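Local coordinates for 2-keto acid:ferredoxin oxidoreductase subunit alpha (Pyrococcus furiosus, PDB 4WBX), which probably catalyses the ferredoxin-dependent oxidative decarboxylation of 2-oxoglutarate with coenzyme A to succinyl-CoA, as part of a multi-subunit enzyme, at residues Asp149-Val154 with Glu272-Asn277; Tyr108-Glu113 with Arg178-Leu183; Ser158-Ala163 with Met192-Tyr197. One frame throughout, in Å; residues are numbered along the deposited sequence.

Interaction 1: residues Asp149-Val154 with Glu272-Asn277; sequences DHSLIV and EKIEKN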
loop_
_atom_site.group_PDB
_atom_site.type_symbol
_atom_site.label_atom_id
_atom_site.label_comp_id
_atom_site.label_asym_id
_atom_site.label_seq_id
_atom_site.Cartn_x
_atom_site.Cartn_y
_atom_site.Cartn_z
ATOM N N ASP A 149 21.067 7.483 -0.588
ATOM C CA ASP A 149 21.971 8.171 0.324
ATOM C C ASP A 149 21.178 9.195 1.073
ATOM O O ASP A 149 20.503 10.021 0.471
ATOM C CB ASP A 149 23.115 8.870 -0.424
ATOM C CG ASP A 149 24.245 7.936 -0.757
ATOM O OD1 ASP A 149 24.784 7.288 0.174
ATOM O OD2 ASP A 149 24.567 7.838 -1.962
ATOM N N HIS A 150 21.289 9.168 2.386
ATOM C CA HIS A 150 20.415 9.960 3.225
ATOM C C HIS A 150 21.093 10.077 4.568
ATOM O O HIS A 150 22.061 9.372 4.841
ATOM C CB HIS A 150 19.064 9.275 3.387
ATOM C CG HIS A 150 19.190 7.945 4.054
ATOM N ND1 HIS A 150 19.423 6.784 3.349
ATOM C CD2 HIS A 150 19.231 7.606 5.362
ATOM C CE1 HIS A 150 19.546 5.774 4.194
ATOM N NE2 HIS A 150 19.437 6.246 5.420
ATOM N N SER A 151 20.576 10.956 5.409
ATOM C CA SER A 151 20.966 10.976 6.802
ATOM C C SER A 151 19.758 11.423 7.610
ATOM O O SER A 151 19.036 12.363 7.241
ATOM C CB SER A 151 22.173 11.890 7.033
ATOM O OG SER A 151 22.877 11.509 8.209
ATOM N N LEU A 152 19.506 10.709 8.686
ATOM C CA LEU A 152 18.465 11.117 9.607
ATOM C C LEU A 152 18.938 10.794 11.011
ATOM O O LEU A 152 19.944 10.107 11.201
ATOM C CB LEU A 152 17.113 10.436 9.290
ATOM C CG LEU A 152 17.036 8.909 9.110
ATOM C CD1 LEU A 152 17.260 8.179 10.411
ATOM C CD2 LEU A 152 15.710 8.488 8.512
ATOM N N ILE A 153 18.176 11.266 11.983
ATOM C CA ILE A 153 18.530 11.125 13.377
ATOM C C ILE A 153 17.723 10.017 14.046
ATOM O O ILE A 153 16.546 9.818 13.751
ATOM C CB ILE A 153 18.329 12.461 14.078
ATOM C CG1 ILE A 153 19.077 13.541 13.278
ATOM C CG2 ILE A 153 18.793 12.379 15.519
ATOM C CD1 ILE A 153 18.700 14.934 13.638
ATOM N N VAL A 154 18.383 9.274 14.919
ATOM C CA VAL A 154 17.763 8.185 15.661
ATOM C C VAL A 154 18.157 8.246 17.148
ATOM O O VAL A 154 19.342 8.255 17.490
ATOM C CB VAL A 154 18.177 6.834 15.085
ATOM C CG1 VAL A 154 17.557 5.682 15.877
ATOM C CG2 VAL A 154 17.821 6.772 13.623
ATOM N N GLU A 272 25.356 15.967 4.878
ATOM C CA GLU A 272 26.343 16.703 5.650
ATOM C C GLU A 272 25.683 17.502 6.751
ATOM O O GLU A 272 26.291 17.756 7.776
ATOM C CB GLU A 272 27.164 17.615 4.741
ATOM C CG GLU A 272 28.189 16.853 3.935
ATOM C CD GLU A 272 29.008 17.740 3.031
ATOM O OE1 GLU A 272 28.619 18.904 2.790
ATOM O OE2 GLU A 272 30.056 17.258 2.562
ATOM N N LYS A 273 24.436 17.898 6.510
ATOM C CA LYS A 273 23.588 18.571 7.493
ATOM C C LYS A 273 23.660 17.832 8.825
ATOM O O LYS A 273 23.911 18.411 9.889
ATOM C CB LYS A 273 22.155 18.614 6.973
ATOM C CG LYS A 273 21.228 19.554 7.675
ATOM C CD LYS A 273 19.922 19.698 6.894
ATOM C CE LYS A 273 19.262 18.334 6.633
ATOM N NZ LYS A 273 17.816 18.421 6.222
ATOM N N ILE A 274 23.482 16.524 8.731
ATOM C CA ILE A 274 23.472 15.669 9.885
ATOM C C ILE A 274 24.888 15.256 10.245
ATOM O O ILE A 274 25.346 15.536 11.360
ATOM C CB ILE A 274 22.597 14.405 9.650
ATOM C CG1 ILE A 274 21.176 14.797 9.250
ATOM C CG2 ILE A 274 22.570 13.546 10.882
ATOM C CD1 ILE A 274 20.611 15.917 10.088
ATOM N N GLU A 275 25.583 14.599 9.316
ATOM C CA GLU A 275 26.855 13.933 9.648
ATOM C C GLU A 275 27.986 14.876 10.041
ATOM O O GLU A 275 28.914 14.471 10.742
ATOM C CB GLU A 275 27.315 13.055 8.491
ATOM C CG GLU A 275 26.617 11.708 8.462
ATOM C CD GLU A 275 27.147 10.761 9.532
ATOM O OE1 GLU A 275 26.398 9.866 9.993
ATOM O OE2 GLU A 275 28.332 10.907 9.893
ATOM N N LYS A 276 27.908 16.130 9.615
ATOM C CA LYS A 276 28.933 17.093 9.996
ATOM C C LYS A 276 28.624 17.685 11.380
ATOM O O LYS A 276 29.468 18.343 11.990
ATOM C CB LYS A 276 29.074 18.181 8.906
ATOM C CG LYS A 276 29.242 19.630 9.365
ATOM C CD LYS A 276 29.788 20.513 8.241
ATOM C CE LYS A 276 31.258 20.214 7.956
ATOM N NZ LYS A 276 32.145 20.508 9.136
ATOM N N ASN A 277 27.439 17.400 11.916
ATOM C CA ASN A 277 27.068 17.944 13.225
ATOM C C ASN A 277 26.819 16.906 14.320
ATOM O O ASN A 277 25.977 17.106 15.198
ATOM C CB ASN A 277 25.843 18.841 13.077
ATOM C CG ASN A 277 26.157 20.107 12.310
ATOM O OD1 ASN A 277 27.285 20.298 11.874
ATOM N ND2 ASN A 277 25.172 20.973 12.142
#
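This is a small, buried packing contact between a helix and the loop that leads into a strand of the central mixed sheet, in the thiamine diphosphate-binding type α/β fold. The C-terminal part of helix 267-275 rests on the chain as it enters strand 153-155, which lies in the sheet between strands 180-186 and 324-329. No hydrogen bond joins the two segments; they meet by van der Waals packing centred on Ser151 and Ile274, whose CA atoms are 6.1 Å apart.

Ile274 straddles the serine with its two branches. Its CG2 methyl lies alongside the hydroxyl, while CG1 passes over Ser151 CB at 3.8 Å and comes equally near the carbonyl oxygen of that residue. Ser151 carries OG anti to its own nitrogen (chi1 -156°), and this sends the hydroxyl against the isoleucine branch point, with OG 3.2 Å from Ile274 CB. The approach is snug for an oxygen facing aliphatic carbon. Glu275 adds only its aliphatic part, through CG.

Pro330 and Tyr177 also pack against Ile274, and Trp329 of the adjacent strand touches both Ser151 and Glu275. On the other face, Leu152 turns from the helix to meet Ile106 and Val110 of helix 103-111. Two residues after Ser151, Ile153 extends its longer branch back towards the helix and crosses Ile274 at a slant, the two CD1 methyls ending 4.1 Å apart.

Interaction 2: residues Tyr108-Glu113 with Arg178-Leu183; sequences YAVMTE and RTPVIL
Pro180 lays the CG corner of its ring against Ala109, with Pro180 CG 3.5 Å from Ala109 CB, and the same corner meets Val110 CG2 more loosely at 4.3 Å. In this α/β fold the overlap seats the end of helix 103-111 on Pro180, where the chain runs into strand 180-186, a parallel neighbour of strand 116-122 in the central sheet. Ile81 of helix 73-85 packs on Ala109, and Ile270 of helix 267-275 on Val110, so the proline is one element of a wider apolar layer.

Next to this layer two Schellman motifs come together. Glu113 follows helix 103-111 and Arg178 is the C-prime residue after helix 160-176, each with the positive phi of the motif, 49° and 45° respectively. Glu113 CB and Arg178 CB approach to 4.1 Å. The two carbonyl oxygens are also near each other, Glu113 O lying 3.4 Å from Arg178 O, an arrangement of two acceptors that positive groups would be expected to ease. Lys273 supplies one such group: its NZ donates to Arg178 O and forms a salt bridge with Glu113 OE2.

The Arg178 guanidinium may be a second. Bends at chi2 and chi3 curl its chain back over the end of helix 103-111, bringing Arg178 NH2 to 3.1 Å from Glu113 O, which lies obliquely to the guanidinium. Glu113, by contrast, runs out extended beyond CG, and its carboxylate is well separated from the arginine. Trp85 and Pro115 pack on Arg178 as well. Where the chain leaves this turn for the strand, Thr179 points away from helix 103-111, and its OG1 donates to Pro180 O at 2.8 Å, tilted 22° from the carbonyl plane.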
loop_
_atom_site.group_PDB
_atom_site.type_symbol
_atom_site.label_atom_id
_atom_site.label_comp_id
_atom_site.label_asym_id
_atom_site.label_seq_id
_atom_site.Cartn_x
_atom_site.Cartn_y
_atom_site.Cartn_z
ATOM N N TYR A 108 11.431 9.689 1.553
ATOM C CA TYR A 108 10.911 10.864 0.886
ATOM C C TYR A 108 11.005 12.105 1.780
ATOM O O TYR A 108 11.333 13.199 1.298
ATOM C CB TYR A 108 9.457 10.638 0.435
ATOM C CG TYR A 108 8.877 11.889 -0.146
ATOM C CD1 TYR A 108 8.998 12.171 -1.506
ATOM C CD2 TYR A 108 8.252 12.827 0.671
ATOM C CE1 TYR A 108 8.494 13.341 -2.038
ATOM C CE2 TYR A 108 7.752 14.001 0.145
ATOM C CZ TYR A 108 7.877 14.250 -1.204
ATOM O OH TYR A 108 7.364 15.418 -1.701
ATOM N N ALA A 109 10.713 11.933 3.072
ATOM C CA ALA A 109 10.761 13.053 3.994
ATOM C C ALA A 109 12.195 13.530 4.153
ATOM O O ALA A 109 12.435 14.725 4.403
ATOM C CB ALA A 109 10.184 12.686 5.293
ATOM N N VAL A 110 13.145 12.609 3.979
ATOM C CA VAL A 110 14.567 12.955 4.019
ATOM C C VAL A 110 14.973 13.936 2.926
ATOM O O VAL A 110 15.663 14.919 3.205
ATOM C CB VAL A 110 15.474 11.723 3.881
ATOM C CG1 VAL A 110 16.901 12.162 3.611
ATOM C CG2 VAL A 110 15.433 10.862 5.133
ATOM N N MET A 111 14.539 13.665 1.688
ATOM C CA MET A 111 14.945 14.451 0.508
ATOM C C MET A 111 14.298 15.818 0.445
ATOM O O MET A 111 14.880 16.774 -0.082
ATOM C CB MET A 111 14.613 13.709 -0.782
ATOM C CG MET A 111 15.524 12.529 -1.091
ATOM S SD MET A 111 15.348 12.016 -2.814
ATOM C CE MET A 111 16.420 13.214 -3.614
ATOM N N THR A 112 13.073 15.877 0.943
ATOM C CA THR A 112 12.294 17.090 1.004
ATOM C C THR A 112 12.707 17.933 2.204
ATOM O O THR A 112 12.204 19.037 2.386
ATOM C CB THR A 112 10.771 16.764 1.105
ATOM O OG1 THR A 112 10.603 15.452 1.665
ATOM C CG2 THR A 112 10.031 16.832 -0.271
ATOM N N GLU A 113 13.607 17.410 3.032
ATOM C CA GLU A 113 13.920 18.064 4.292
ATOM C C GLU A 113 12.643 18.416 5.048
ATOM O O GLU A 113 12.406 19.594 5.377
ATOM C CB GLU A 113 14.751 19.312 4.041
ATOM C CG GLU A 113 16.107 19.013 3.392
ATOM C CD GLU A 113 16.927 20.263 3.174
ATOM O OE1 GLU A 113 16.662 20.979 2.184
ATOM O OE2 GLU A 113 17.815 20.531 4.009
ATOM N N ARG A 178 15.731 20.332 9.983
ATOM C CA ARG A 178 14.721 20.095 8.952
ATOM C C ARG A 178 14.785 18.650 8.450
ATOM O O ARG A 178 14.987 18.396 7.272
ATOM C CB ARG A 178 14.908 21.071 7.794
ATOM C CG ARG A 178 14.681 22.538 8.148
ATOM C CD ARG A 178 13.210 22.932 8.020
ATOM N NE ARG A 178 12.627 22.526 6.737
ATOM C CZ ARG A 178 11.353 22.708 6.393
ATOM N NH1 ARG A 178 10.514 23.305 7.233
ATOM N NH2 ARG A 178 10.923 22.290 5.207
ATOM N N THR A 179 14.654 17.706 9.364
ATOM C CA THR A 179 14.793 16.298 9.032
ATOM C C THR A 179 13.735 15.451 9.754
ATOM O O THR A 179 13.162 15.898 10.749
ATOM C CB THR A 179 16.177 15.785 9.418
ATOM O OG1 THR A 179 16.187 14.364 9.313
ATOM C CG2 THR A 179 16.460 16.139 10.854
ATOM N N PRO A 180 13.457 14.233 9.254
ATOM C CA PRO A 180 12.653 13.352 10.106
ATOM C C PRO A 180 13.467 12.945 11.307
ATOM O O PRO A 180 14.687 12.880 11.176
ATOM C CB PRO A 180 12.374 12.135 9.220
ATOM C CG PRO A 180 12.636 12.580 7.846
ATOM C CD PRO A 180 13.682 13.650 7.923
ATOM N N VAL A 181 12.841 12.692 12.452
ATOM C CA VAL A 181 13.592 12.104 13.547
ATOM C C VAL A 181 12.932 10.829 13.986
ATOM O O VAL A 181 11.728 10.786 14.148
ATOM C CB VAL A 181 13.716 13.049 14.743
ATOM C CG1 VAL A 181 14.579 12.396 15.815
ATOM C CG2 VAL A 181 14.340 14.373 14.293
ATOM N N ILE A 182 13.722 9.785 14.176
ATOM C CA ILE A 182 13.178 8.543 14.695
ATOM C C ILE A 182 13.488 8.321 16.171
ATOM O O ILE A 182 14.652 8.269 16.580
ATOM C CB ILE A 182 13.707 7.367 13.920
ATOM C CG1 ILE A 182 13.350 7.554 12.448
ATOM C CG2 ILE A 182 13.136 6.057 14.498
ATOM C CD1 ILE A 182 13.594 6.299 11.629
ATOM N N LEU A 183 12.437 8.184 16.969
ATOM C CA LEU A 183 12.591 7.844 18.370
ATOM C C LEU A 183 12.492 6.351 18.454
ATOM O O LEU A 183 11.407 5.793 18.345
ATOM C CB LEU A 183 11.519 8.503 19.217
ATOM C CG LEU A 183 11.535 8.194 20.707
ATOM C CD1 LEU A 183 12.783 8.760 21.322
ATOM C CD2 LEU A 183 10.303 8.783 21.350
#

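Interaction 3: residues Ser158-Ala163 with Met192-Tyr197; sequences STVQEA and MRERVY
A capping box opens helix 160-176, and this capped first turn packs on strand 194-198, which pairs antiparallel with strand 19-23 in a two-stranded sheet of the α/β fold. Thr159 is the N-cap: its OG1 accepts from Glu162 N at 3.1 Å, while Glu162 OE1 turns back to accept from Ser158 N and, weakly, Thr159 N. Glu194 reaches across from the strand to the same helix start, where OE1 takes a weak but nearly straight bond from Val160 N (3.5 Å, 170°). The negative carboxylate probably suits the positive end of the helix dipole.

Val160 forms the apolar centre. Its CG2 branch presses on Glu194 CB and comes within 3.1 Å of Met192 O, a tight approach. CG1 meets Val196 CG2 at 3.4 Å, the two side chains crossing at about a right angle. Ala28 of helix 25-36 packs on Val160 as well.

Farther along the strand, Gln161 uses both amide atoms on the backbone of Tyr197, in the way a peptide group of an adjacent strand could. With CG anti to the backbone nitrogen and a bend at chi2 (85°), its amide swings to Tyr197. NE2, also bonded to Asp165, gives a weak bond to Tyr197 O, whereas Tyr197 N donates to Gln161 OE1 at 2.6 Å, in the carbonyl plane and on a lone pair.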
loop_
_atom_site.group_PDB
_atom_site.type_symbol
_atom_site.label_atom_id
_atom_site.label_comp_id
_atom_site.label_asym_id
_atom_site.label_seq_id
_atom_site.Cartn_x
_atom_site.Cartn_y
_atom_site.Cartn_z
ATOM N N SER A 158 16.313 5.200 27.463
ATOM C CA SER A 158 16.566 4.081 28.378
ATOM C C SER A 158 15.597 4.092 29.563
ATOM O O SER A 158 15.345 3.060 30.181
ATOM C CB SER A 158 18.011 4.107 28.881
ATOM O OG SER A 158 18.302 2.936 29.617
ATOM N N THR A 159 15.040 5.261 29.861
ATOM C CA THR A 159 14.049 5.387 30.930
ATOM C C THR A 159 12.777 6.096 30.465
ATOM O O THR A 159 12.688 6.612 29.345
ATOM C CB THR A 159 14.617 6.162 32.134
ATOM O OG1 THR A 159 14.969 7.496 31.728
ATOM C CG2 THR A 159 15.841 5.460 32.697
ATOM N N VAL A 160 11.796 6.135 31.345
ATOM C CA VAL A 160 10.553 6.805 31.046
ATOM C C VAL A 160 10.818 8.310 30.984
ATOM O O VAL A 160 10.161 9.033 30.246
ATOM C CB VAL A 160 9.489 6.432 32.082
ATOM C CG1 VAL A 160 8.197 7.138 31.817
ATOM C CG2 VAL A 160 9.254 4.939 32.030
ATOM N N GLN A 161 11.825 8.772 31.711
ATOM C CA GLN A 161 12.158 10.194 31.734
ATOM C C GLN A 161 12.897 10.567 30.457
ATOM O O GLN A 161 12.862 11.714 30.010
ATOM C CB GLN A 161 13.018 10.539 32.961
ATOM C CG GLN A 161 13.590 11.957 32.956
ATOM C CD GLN A 161 12.619 12.979 33.501
ATOM O OE1 GLN A 161 11.926 12.712 34.467
ATOM N NE2 GLN A 161 12.568 14.152 32.892
ATOM N N GLU A 162 13.595 9.593 29.887
ATOM C CA GLU A 162 14.347 9.823 28.664
ATOM C C GLU A 162 13.418 9.810 27.434
ATOM O O GLU A 162 13.645 10.541 26.450
ATOM C CB GLU A 162 15.460 8.786 28.541
ATOM C CG GLU A 162 16.678 9.148 29.374
ATOM C CD GLU A 162 17.841 8.196 29.158
ATOM O OE1 GLU A 162 17.595 7.060 28.712
ATOM O OE2 GLU A 162 19.003 8.587 29.412
ATOM N N ALA A 163 12.367 8.991 27.524
ATOM C CA ALA A 163 11.305 8.925 26.533
ATOM C C ALA A 163 10.583 10.242 26.489
ATOM O O ALA A 163 10.124 10.682 25.440
ATOM C CB ALA A 163 10.342 7.809 26.858
ATOM N N MET A 192 6.374 0.450 31.027
ATOM C CA MET A 192 6.774 0.449 32.427
ATOM C C MET A 192 6.626 1.821 33.086
ATOM O O MET A 192 7.059 2.841 32.535
ATOM C CB MET A 192 8.206 -0.055 32.572
ATOM C CG MET A 192 9.275 0.949 32.278
ATOM S SD MET A 192 10.866 0.134 32.405
ATOM C CE MET A 192 11.865 1.244 31.439
ATOM N N ARG A 193 5.999 1.831 34.268
ATOM C CA ARG A 193 5.769 3.062 35.024
ATOM C C ARG A 193 7.023 3.469 35.790
ATOM O O ARG A 193 7.650 2.644 36.461
ATOM C CB ARG A 193 4.593 2.898 35.988
ATOM C CG ARG A 193 3.490 3.932 35.801
ATOM C CD ARG A 193 2.461 3.892 36.925
ATOM N NE ARG A 193 2.873 4.737 38.040
ATOM C CZ ARG A 193 3.127 4.262 39.254
ATOM N NH1 ARG A 193 3.028 2.954 39.484
ATOM N NH2 ARG A 193 3.518 5.073 40.230
ATOM N N GLU A 194 7.391 4.741 35.655
ATOM C CA GLU A 194 8.545 5.311 36.329
ATOM C C GLU A 194 8.320 6.778 36.648
ATOM O O GLU A 194 7.288 7.345 36.313
ATOM C CB GLU A 194 9.790 5.204 35.472
ATOM C CG GLU A 194 10.368 3.842 35.290
ATOM C CD GLU A 194 11.655 3.940 34.493
ATOM O OE1 GLU A 194 12.316 5.007 34.572
ATOM O OE2 GLU A 194 12.003 2.971 33.783
ATOM N N ARG A 195 9.315 7.406 37.260
ATOM C CA ARG A 195 9.183 8.794 37.665
ATOM C C ARG A 195 9.669 9.707 36.573
ATOM O O ARG A 195 10.802 9.568 36.097
ATOM C CB ARG A 195 9.969 9.075 38.948
ATOM C CG ARG A 195 10.019 10.556 39.332
ATOM C CD ARG A 195 10.994 10.804 40.475
ATOM N NE ARG A 195 10.875 12.167 40.990
ATOM C CZ ARG A 195 11.608 13.201 40.576
ATOM N NH1 ARG A 195 12.532 13.034 39.636
ATOM N NH2 ARG A 195 11.425 14.407 41.107
ATOM N N VAL A 196 8.807 10.647 36.191
ATOM C CA VAL A 196 9.133 11.666 35.201
ATOM C C VAL A 196 8.927 13.055 35.797
ATOM O O VAL A 196 7.831 13.382 36.253
ATOM C CB VAL A 196 8.256 11.527 33.909
ATOM C CG1 VAL A 196 8.356 12.782 33.025
ATOM C CG2 VAL A 196 8.627 10.284 33.129
ATOM N N TYR A 197 9.965 13.877 35.807
ATOM C CA TYR A 197 9.742 15.276 36.126
ATOM C C TYR A 197 9.291 15.997 34.862
ATOM O O TYR A 197 10.060 16.136 33.912
ATOM C CB TYR A 197 10.995 15.938 36.710
ATOM C CG TYR A 197 10.798 17.417 37.026
ATOM C CD1 TYR A 197 10.411 17.838 38.293
ATOM C CD2 TYR A 197 10.990 18.390 36.051
ATOM C CE1 TYR A 197 10.224 19.193 38.579
ATOM C CE2 TYR A 197 10.807 19.740 36.329
ATOM C CZ TYR A 197 10.425 20.135 37.592
ATOM O OH TYR A 197 10.245 21.479 37.854
#

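In the fold
From the N terminus, the chain passes 108-113 first, then 149-154 and 158-163, before 178-183 returns to close interaction 2. Segment 192-197 next closes interaction 3, and 272-277 finally closes interaction 1. Interaction 3 therefore falls within the span of interaction 1, whereas interaction 2 crosses both. Interactions 1 and 2 have centres about 10 Å apart and share the central sheet, where Ile153 O and Ile182 N probably form a hydrogen bond between neighbouring strands. Interaction 3 lies on the opposite side of the chain's centre, about 26 Å from interaction 2 between centres. Helix 160-176 spans that gap, starting at interaction 3 and ending at interaction 2.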